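Local atomic coordinates of mevalonate diphosphate decarboxylase (Legionella pneumophila, PDB entry 3LTO), a protein that probably catalyses the ATP-dependent decarboxylation of mevalonate diphosphate to isopentenyl diphosphate, a step of isoprenoid lipid biosynthesis. Residues V266-V279 with L290-F303. Numbering follows the deposited sequence.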
ATOM      1  N   VAL A 266      11.108 -31.133  23.110  1.00 12.37           N
ATOM      2  CA  VAL A 266      10.017 -31.777  23.820  1.00 12.35           C
ATOM      3  C   VAL A 266       8.700 -31.553  23.080  1.00 11.56           C
ATOM      4  O   VAL A 266       7.893 -32.470  22.933  1.00 12.61           O
ATOM      5  CB  VAL A 266       9.911 -31.244  25.270  1.00 12.22           C
ATOM      6  CG1 VAL A 266       8.571 -31.617  25.881  1.00 12.48           C
ATOM      7  CG2 VAL A 266      11.039 -31.832  26.115  1.00 11.82           C
ATOM      8  N   ILE A 267       8.485 -30.338  22.596  1.00 11.63           N
ATOM      9  CA  ILE A 267       7.257 -30.041  21.874  1.00 11.54           C
ATOM     10  C   ILE A 267       7.147 -30.909  20.617  1.00 11.63           C
ATOM     11  O   ILE A 267       6.070 -31.406  20.298  1.00 10.48           O
ATOM     12  CB  ILE A 267       7.183 -28.535  21.494  1.00 10.98           C
ATOM     13  CG1 ILE A 267       6.997 -27.698  22.762  1.00 10.62           C
ATOM     14  CG2 ILE A 267       6.031 -28.287  20.540  1.00  9.11           C
ATOM     15  CD1 ILE A 267       7.214 -26.212  22.567  1.00 10.56           C
ATOM     16  N   GLU A 268       8.259 -31.100  19.913  1.00 12.31           N
ATOM     17  CA  GLU A 268       8.253 -31.919  18.707  1.00 15.13           C
ATOM     18  C   GLU A 268       7.863 -33.349  19.056  1.00 15.84           C
ATOM     19  O   GLU A 268       6.992 -33.935  18.417  1.00 17.25           O
ATOM     20  CB  GLU A 268       9.629 -31.925  18.046  1.00 15.10           C
ATOM     21  CG  GLU A 268      10.077 -30.602  17.513  1.00 18.17           C
ATOM     22  CD  GLU A 268      11.405 -30.698  16.789  1.00 18.60           C
ATOM     23  OE1 GLU A 268      12.417 -31.046  17.431  1.00 20.91           O
ATOM     24  OE2 GLU A 268      11.433 -30.430  15.573  1.00 20.40           O
ATOM     25  N   LYS A 269       8.519 -33.907  20.070  1.00 16.69           N
ATOM     26  CA  LYS A 269       8.228 -35.267  20.499  1.00 17.45           C
ATOM     27  C   LYS A 269       6.770 -35.355  20.935  1.00 17.81           C
ATOM     28  O   LYS A 269       6.099 -36.347  20.666  1.00 16.88           O
ATOM     29  CB  LYS A 269       9.144 -35.680  21.659  1.00 18.49           C
ATOM     30  CG  LYS A 269      10.602 -35.913  21.279  1.00 20.31           C
ATOM     31  CD  LYS A 269      11.447 -36.199  22.523  1.00 23.07           C
ATOM     32  CE  LYS A 269      12.916 -36.447  22.193  1.00 25.29           C
ATOM     33  NZ  LYS A 269      13.120 -37.713  21.429  1.00 27.93           N
ATOM     34  N   PHE A 270       6.285 -34.315  21.616  1.00 17.39           N
ATOM     35  CA  PHE A 270       4.893 -34.292  22.066  1.00 16.84           C
ATOM     36  C   PHE A 270       3.982 -34.401  20.846  1.00 16.34           C
ATOM     37  O   PHE A 270       3.040 -35.185  20.845  1.00 14.83           O
ATOM     38  CB  PHE A 270       4.579 -32.995  22.821  1.00 15.06           C
ATOM     39  CG  PHE A 270       3.189 -32.954  23.399  1.00 17.01           C
ATOM     40  CD1 PHE A 270       2.892 -33.628  24.585  1.00 15.67           C
ATOM     41  CD2 PHE A 270       2.171 -32.252  22.755  1.00 15.01           C
ATOM     42  CE1 PHE A 270       1.602 -33.604  25.123  1.00 13.47           C
ATOM     43  CE2 PHE A 270       0.878 -32.225  23.287  1.00 13.17           C
ATOM     44  CZ  PHE A 270       0.596 -32.901  24.472  1.00 13.13           C
ATOM     45  N   TRP A 271       4.284 -33.614  19.813  1.00 16.66           N
ATOM     46  CA  TRP A 271       3.514 -33.603  18.567  1.00 17.47           C
ATOM     47  C   TRP A 271       3.513 -34.970  17.872  1.00 18.88           C
ATOM     48  O   TRP A 271       2.487 -35.399  17.339  1.00 19.87           O
ATOM     49  CB  TRP A 271       4.083 -32.564  17.584  1.00 16.80           C
ATOM     50  CG  TRP A 271       3.278 -31.283  17.444  1.00 16.30           C
ATOM     51  CD1 TRP A 271       3.522 -30.087  18.058  1.00 13.55           C
ATOM     52  CD2 TRP A 271       2.123 -31.076  16.614  1.00 14.61           C
ATOM     53  NE1 TRP A 271       2.599 -29.150  17.659  1.00 14.34           N
ATOM     54  CE2 TRP A 271       1.728 -29.729  16.773  1.00 15.02           C
ATOM     55  CE3 TRP A 271       1.386 -31.900  15.750  1.00 15.37           C
ATOM     56  CZ2 TRP A 271       0.624 -29.182  16.099  1.00 15.95           C
ATOM     57  CZ3 TRP A 271       0.282 -31.353  15.076  1.00 14.84           C
ATOM     58  CH2 TRP A 271      -0.084 -30.009  15.256  1.00 14.64           C
ATOM     59  N   ASN A 272       4.664 -35.640  17.865  1.00 19.78           N
ATOM     60  CA  ASN A 272       4.782 -36.950  17.226  1.00 22.65           C
ATOM     61  C   ASN A 272       3.950 -37.983  17.968  1.00 22.56           C
ATOM     62  O   ASN A 272       3.285 -38.822  17.363  1.00 21.57           O
ATOM     63  CB  ASN A 272       6.241 -37.408  17.203  1.00 24.89           C
ATOM     64  CG  ASN A 272       7.135 -36.467  16.422  1.00 26.26           C
ATOM     65  OD1 ASN A 272       6.840 -36.113  15.282  1.00 28.85           O
ATOM     66  ND2 ASN A 272       8.243 -36.067  17.030  1.00 29.06           N
ATOM     67  N   GLU A 273       4.005 -37.900  19.290  1.00 22.40           N
ATOM     68  CA  GLU A 273       3.291 -38.802  20.177  1.00 23.87           C
ATOM     69  C   GLU A 273       1.774 -38.616  20.115  1.00 23.23           C
ATOM     70  O   GLU A 273       1.039 -39.577  19.916  1.00 22.84           O
ATOM     71  CB  GLU A 273       3.770 -38.577  21.617  1.00 26.40           C
ATOM     72  CG  GLU A 273       3.129 -39.495  22.647  1.00 30.97           C
ATOM     73  CD  GLU A 273       3.158 -38.912  24.054  1.00 34.14           C
ATOM     74  OE1 GLU A 273       4.225 -38.430  24.492  1.00 36.79           O
ATOM     75  OE2 GLU A 273       2.107 -38.940  24.728  1.00 36.12           O
ATOM     76  N   LYS A 274       1.316 -37.378  20.287  1.00 22.87           N
ATOM     77  CA  LYS A 274      -0.112 -37.058  20.292  1.00 22.01           C
ATOM     78  C   LYS A 274      -0.765 -36.906  18.923  1.00 20.99           C
ATOM     79  O   LYS A 274      -1.983 -37.042  18.797  1.00 20.77           O
ATOM     80  CB  LYS A 274      -0.357 -35.766  21.080  1.00 23.10           C
ATOM     81  CG  LYS A 274       0.089 -35.797  22.529  1.00 25.14           C
ATOM     82  CD  LYS A 274      -0.673 -36.848  23.323  1.00 28.01           C
ATOM     83  CE  LYS A 274      -0.143 -36.948  24.739  1.00 29.24           C
ATOM     84  NZ  LYS A 274      -0.777 -38.049  25.521  1.00 31.30           N
ATOM     85  N   GLY A 275       0.035 -36.609  17.907  1.00 19.99           N
ATOM     86  CA  GLY A 275      -0.513 -36.414  16.577  1.00 17.83           C
ATOM     87  C   GLY A 275      -1.231 -35.076  16.507  1.00 16.95           C
ATOM     88  O   GLY A 275      -1.984 -34.802  15.573  1.00 15.89           O
ATOM     89  N   ASP A 276      -0.992 -34.237  17.510  1.00 15.73           N
ATOM     90  CA  ASP A 276      -1.609 -32.919  17.590  1.00 16.19           C
ATOM     91  C   ASP A 276      -0.838 -32.114  18.637  1.00 15.93           C
ATOM     92  O   ASP A 276      -0.188 -32.682  19.521  1.00 14.75           O
ATOM     93  CB  ASP A 276      -3.087 -33.056  17.989  1.00 14.34           C
ATOM     94  CG  ASP A 276      -3.842 -31.734  17.936  1.00 17.35           C
ATOM     95  OD1 ASP A 276      -3.520 -30.888  17.077  1.00 14.72           O
ATOM     96  OD2 ASP A 276      -4.779 -31.545  18.747  1.00 18.13           O
ATOM     97  N   GLY A 277      -0.896 -30.793  18.535  1.00 15.17           N
ATOM     98  CA  GLY A 277      -0.183 -29.973  19.494  1.00 14.01           C
ATOM     99  C   GLY A 277      -0.362 -28.489  19.262  1.00 12.46           C
ATOM    100  O   GLY A 277      -1.281 -28.065  18.563  1.00 10.55           O
ATOM    101  N   PRO A 278       0.521 -27.666  19.836  1.00 12.08           N
ATOM    102  CA  PRO A 278       0.423 -26.221  19.670  1.00 10.74           C
ATOM    103  C   PRO A 278       1.203 -25.658  18.486  1.00 10.74           C
ATOM    104  O   PRO A 278       2.123 -26.287  17.961  1.00 10.61           O
ATOM    105  CB  PRO A 278       0.980 -25.710  20.984  1.00 10.97           C
ATOM    106  CG  PRO A 278       2.126 -26.641  21.203  1.00 10.80           C
ATOM    107  CD  PRO A 278       1.534 -28.003  20.855  1.00 11.82           C
ATOM    108  N   VAL A 279       0.813 -24.464  18.061  1.00 10.53           N
ATOM    109  CA  VAL A 279       1.527 -23.782  17.003  1.00  9.15           C
ATOM    110  C   VAL A 279       2.575 -23.040  17.833  1.00 10.39           C
ATOM    111  O   VAL A 279       2.267 -22.546  18.923  1.00  8.01           O
ATOM    112  CB  VAL A 279       0.602 -22.812  16.247  1.00 10.73           C
ATOM    113  CG1 VAL A 279       1.425 -21.781  15.487  1.00  9.91           C
ATOM    114  CG2 VAL A 279      -0.281 -23.605  15.282  1.00  9.00           C
ATOM    115  N   LEU A 290       3.304 -20.350  22.592  1.00 10.46           N
ATOM    116  CA  LEU A 290       2.463 -21.475  22.251  1.00 11.03           C
ATOM    117  C   LEU A 290       1.077 -20.936  21.911  1.00 11.32           C
ATOM    118  O   LEU A 290       0.588 -20.010  22.556  1.00 11.69           O
ATOM    119  CB  LEU A 290       2.347 -22.442  23.430  1.00 12.02           C
ATOM    120  CG  LEU A 290       3.607 -23.071  24.032  1.00 13.05           C
ATOM    121  CD1 LEU A 290       3.182 -24.141  25.035  1.00 11.44           C
ATOM    122  CD2 LEU A 290       4.467 -23.696  22.925  1.00 14.60           C
ATOM    123  N   LEU A 291       0.459 -21.516  20.887  1.00 12.29           N
ATOM    124  CA  LEU A 291      -0.882 -21.144  20.459  1.00 12.35           C
ATOM    125  C   LEU A 291      -1.663 -22.434  20.291  1.00 12.63           C
ATOM    126  O   LEU A 291      -1.237 -23.339  19.565  1.00 13.47           O
ATOM    127  CB  LEU A 291      -0.843 -20.370  19.138  1.00 11.75           C
ATOM    128  CG  LEU A 291      -0.337 -18.931  19.245  1.00 11.64           C
ATOM    129  CD1 LEU A 291      -0.227 -18.317  17.858  1.00 11.21           C
ATOM    130  CD2 LEU A 291      -1.294 -18.124  20.115  1.00  9.79           C
ATOM    131  N   TYR A 292      -2.794 -22.520  20.984  1.00 13.65           N
ATOM    132  CA  TYR A 292      -3.653 -23.701  20.952  1.00 13.23           C
ATOM    133  C   TYR A 292      -5.032 -23.309  20.463  1.00 14.09           C
ATOM    134  O   TYR A 292      -5.459 -22.173  20.650  1.00 13.24           O
ATOM    135  CB  TYR A 292      -3.816 -24.283  22.359  1.00 12.34           C
ATOM    136  CG  TYR A 292      -2.615 -24.995  22.935  1.00 10.53           C
ATOM    137  CD1 TYR A 292      -2.350 -26.322  22.614  1.00  9.40           C
ATOM    138  CD2 TYR A 292      -1.773 -24.353  23.841  1.00 10.17           C
ATOM    139  CE1 TYR A 292      -1.276 -26.996  23.183  1.00 11.58           C
ATOM    140  CE2 TYR A 292      -0.696 -25.020  24.420  1.00  9.46           C
ATOM    141  CZ  TYR A 292      -0.455 -26.339  24.088  1.00 10.91           C
ATOM    142  OH  TYR A 292       0.599 -27.008  24.664  1.00 12.47           O
ATOM    143  N   ARG A 293      -5.726 -24.260  19.846  1.00 14.44           N
ATOM    144  CA  ARG A 293      -7.083 -24.028  19.374  1.00 15.99           C
ATOM    145  C   ARG A 293      -7.998 -23.985  20.597  1.00 15.85           C
ATOM    146  O   ARG A 293      -7.663 -24.533  21.646  1.00 15.24           O
ATOM    147  CB  ARG A 293      -7.533 -25.168  18.460  1.00 17.92           C
ATOM    148  CG  ARG A 293      -6.874 -25.195  17.102  1.00 19.05           C
ATOM    149  CD  ARG A 293      -7.498 -26.256  16.209  1.00 19.88           C
ATOM    150  NE  ARG A 293      -6.703 -27.478  16.179  1.00 25.34           N
ATOM    151  CZ  ARG A 293      -6.773 -28.446  17.081  1.00 24.91           C
ATOM    152  NH1 ARG A 293      -7.619 -28.350  18.090  1.00 27.60           N
ATOM    153  NH2 ARG A 293      -5.972 -29.493  16.986  1.00 26.03           N
ATOM    154  N   SER A 294      -9.153 -23.340  20.464  1.00 16.48           N
ATOM    155  CA  SER A 294     -10.100 -23.253  21.571  1.00 17.79           C
ATOM    156  C   SER A 294     -10.520 -24.648  22.019  1.00 16.40           C
ATOM    157  O   SER A 294     -10.899 -24.839  23.168  1.00 17.82           O
ATOM    158  CB  SER A 294     -11.336 -22.458  21.158  1.00 17.35           C
ATOM    159  OG  SER A 294     -12.005 -23.102  20.089  1.00 22.80           O
ATOM    160  N   ASP A 295     -10.441 -25.624  21.120  1.00 17.22           N
ATOM    161  CA  ASP A 295     -10.809 -27.001  21.463  1.00 18.62           C
ATOM    162  C   ASP A 295      -9.627 -27.825  21.984  1.00 18.77           C
ATOM    163  O   ASP A 295      -9.745 -29.033  22.170  1.00 20.40           O
ATOM    164  CB  ASP A 295     -11.414 -27.721  20.253  1.00 19.87           C
ATOM    165  CG  ASP A 295     -10.380 -28.062  19.200  1.00 22.33           C
ATOM    166  OD1 ASP A 295      -9.847 -27.136  18.565  1.00 23.61           O
ATOM    167  OD2 ASP A 295     -10.091 -29.262  19.010  1.00 26.98           O
ATOM    168  N   GLN A 296      -8.490 -27.179  22.221  1.00 17.23           N
ATOM    169  CA  GLN A 296      -7.319 -27.892  22.715  1.00 17.35           C
ATOM    170  C   GLN A 296      -7.016 -27.596  24.177  1.00 18.49           C
ATOM    171  O   GLN A 296      -5.913 -27.887  24.645  1.00 19.57           O
ATOM    172  CB  GLN A 296      -6.082 -27.537  21.889  1.00 16.67           C
ATOM    173  CG  GLN A 296      -6.012 -28.140  20.506  1.00 14.05           C
ATOM    174  CD  GLN A 296      -4.703 -27.786  19.815  1.00 11.60           C
ATOM    175  OE1 GLN A 296      -4.392 -26.614  19.630  1.00 13.91           O
ATOM    176  NE2 GLN A 296      -3.929 -28.801  19.443  1.00  7.04           N
ATOM    177  N   THR A 297      -7.977 -27.019  24.897  1.00 19.73           N
ATOM    178  CA  THR A 297      -7.760 -26.690  26.303  1.00 20.39           C
ATOM    179  C   THR A 297      -7.157 -27.845  27.096  1.00 20.17           C
ATOM    180  O   THR A 297      -6.182 -27.656  27.818  1.00 20.09           O
ATOM    181  CB  THR A 297      -9.067 -26.251  27.001  1.00 22.06           C
ATOM    182  OG1 THR A 297      -9.606 -25.111  26.323  1.00 23.43           O
ATOM    183  CG2 THR A 297      -8.796 -25.868  28.463  1.00 18.91           C
ATOM    184  N   ASP A 298      -7.724 -29.038  26.958  1.00 19.08           N
ATOM    185  CA  ASP A 298      -7.204 -30.184  27.695  1.00 19.50           C
ATOM    186  C   ASP A 298      -5.826 -30.628  27.238  1.00 17.10           C
ATOM    187  O   ASP A 298      -5.002 -31.019  28.059  1.00 16.03           O
ATOM    188  CB  ASP A 298      -8.170 -31.368  27.627  1.00 22.37           C
ATOM    189  CG  ASP A 298      -9.437 -31.130  28.424  1.00 27.58           C
ATOM    190  OD1 ASP A 298      -9.385 -30.365  29.415  1.00 28.73           O
ATOM    191  OD2 ASP A 298     -10.481 -31.721  28.072  1.00 31.10           O
ATOM    192  N   LEU A 299      -5.570 -30.575  25.937  1.00 16.95           N
ATOM    193  CA  LEU A 299      -4.262 -30.979  25.434  1.00 16.24           C
ATOM    194  C   LEU A 299      -3.220 -30.022  26.002  1.00 15.73           C
ATOM    195  O   LEU A 299      -2.135 -30.434  26.407  1.00 15.62           O
ATOM    196  CB  LEU A 299      -4.236 -30.940  23.903  1.00 15.54           C
ATOM    197  CG  LEU A 299      -2.977 -31.500  23.235  1.00 13.87           C
ATOM    198  CD1 LEU A 299      -2.811 -32.965  23.621  1.00 16.46           C
ATOM    199  CD2 LEU A 299      -3.077 -31.368  21.724  1.00 14.84           C
ATOM    200  N   ALA A 300      -3.574 -28.743  26.047  1.00 15.82           N
ATOM    201  CA  ALA A 300      -2.688 -27.705  26.564  1.00 15.57           C
ATOM    202  C   ALA A 300      -2.366 -27.933  28.035  1.00 16.20           C
ATOM    203  O   ALA A 300      -1.205 -27.854  28.445  1.00 16.15           O
ATOM    204  CB  ALA A 300      -3.333 -26.337  26.381  1.00 15.23           C
ATOM    205  N   ARG A 301      -3.396 -28.199  28.833  1.00 16.03           N
ATOM    206  CA  ARG A 301      -3.195 -28.440  30.255  1.00 16.00           C
ATOM    207  C   ARG A 301      -2.355 -29.706  30.441  1.00 14.85           C
ATOM    208  O   ARG A 301      -1.523 -29.787  31.346  1.00 13.82           O
ATOM    209  CB  ARG A 301      -4.546 -28.580  30.967  1.00 16.95           C
ATOM    210  CG  ARG A 301      -4.446 -28.820  32.469  1.00 17.80           C
ATOM    211  CD  ARG A 301      -5.826 -28.841  33.145  1.00 20.81           C
ATOM    212  NE  ARG A 301      -5.775 -29.461  34.471  1.00 24.58           N
ATOM    213  CZ  ARG A 301      -5.012 -29.035  35.477  1.00 27.68           C
ATOM    214  NH1 ARG A 301      -4.229 -27.974  35.319  1.00 30.99           N
ATOM    215  NH2 ARG A 301      -5.014 -29.677  36.640  1.00 25.43           N
ATOM    216  N   GLN A 302      -2.561 -30.687  29.570  1.00 13.63           N
ATOM    217  CA  GLN A 302      -1.805 -31.934  29.649  1.00 14.50           C
ATOM    218  C   GLN A 302      -0.319 -31.694  29.347  1.00 13.74           C
ATOM    219  O   GLN A 302       0.556 -32.260  29.994  1.00 10.85           O
ATOM    220  CB  GLN A 302      -2.388 -32.962  28.671  1.00 17.46           C
ATOM    221  CG  GLN A 302      -1.624 -34.277  28.599  1.00 23.64           C
ATOM    222  CD  GLN A 302      -2.226 -35.257  27.596  1.00 27.80           C
ATOM    223  OE1 GLN A 302      -1.681 -36.340  27.366  1.00 31.42           O
ATOM    224  NE2 GLN A 302      -3.355 -34.881  27.000  1.00 27.41           N
ATOM    225  N   PHE A 303      -0.032 -30.851  28.362  1.00 14.05           N
ATOM    226  CA  PHE A 303       1.356 -30.563  28.019  1.00 14.06           C
ATOM    227  C   PHE A 303       2.034 -29.709  29.100  1.00 13.66           C
ATOM    228  O   PHE A 303       3.194 -29.929  29.442  1.00 13.30           O
ATOM    229  CB  PHE A 303       1.437 -29.861  26.658  1.00 13.26           C
ATOM    230  CG  PHE A 303       2.837 -29.534  26.239  1.00 13.25           C
ATOM    231  CD1 PHE A 303       3.419 -28.321  26.596  1.00 12.04           C
ATOM    232  CD2 PHE A 303       3.606 -30.469  25.554  1.00 13.12           C
ATOM    233  CE1 PHE A 303       4.750 -28.041  26.282  1.00 12.22           C
ATOM    234  CE2 PHE A 303       4.946 -30.201  25.234  1.00 15.06           C
ATOM    235  CZ  PHE A 303       5.515 -28.983  25.601  1.00 14.22           C
TER
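Two helices of the GHMP-type C-terminal domain, 258-274 and 297-308, pack through an edge-to-face pair in which Phe303 presents its CD2 edge to a face of the Phe270 ring. The centroids are 4.8 Å apart and the planes 79° to one another. With CG anti to the backbone N (chi1 -180°), Phe303 reaches toward the other helix, its CB also making a CH-pi contact over that face. Lys274 CG lies over the opposite face of Phe270, Leu299 CD1 meets the ring's edge 3.5 Å from Phe270 CZ, and Ile267 CG1 packs against Phe303 CZ, so flat rings and aliphatic carbons pack between the helices. At the C-terminal end of helix 258-274, Lys274 NZ donates to Gln302 OE1 (2.7 Å).

Gly275, with the positive phi that glycine readily adopts, is the first residue to leave helix 258-274; beyond it the loop meets polar partners. Asp276 and Arg293 form a salt bridge, OD1 to NH2 2.8 Å, their carboxylate and guanidinium planes nearly coplanar; Asp295 OD1 makes a second, to Arg293 NH1, completing a network. Gln296, N-cap of helix 297-308, links the two segments: its OE1 takes the N-H of Arg293, while NE2 gives a near-straight bond to Gly277 O (2.9 Å, 165°) and a weak one to Asp276 OD2. Trp228 also donates to Gly277 O. Pro278, rigid and apolar, sets CB over one face of Tyr292, 3.6 Å from the ring centroid; Ala300 CB covers the other.

Val279 and Leu291 then form an antiparallel hydrogen-bonded pair, with Val279 N 2.8 Å from Leu291 O. The whole is a helix-strand-strand-helix succession, both helices against the sheet face carrying Leu290 and Tyr292, in line with the alpha/beta C-terminal domain of GHMP-type enzymes.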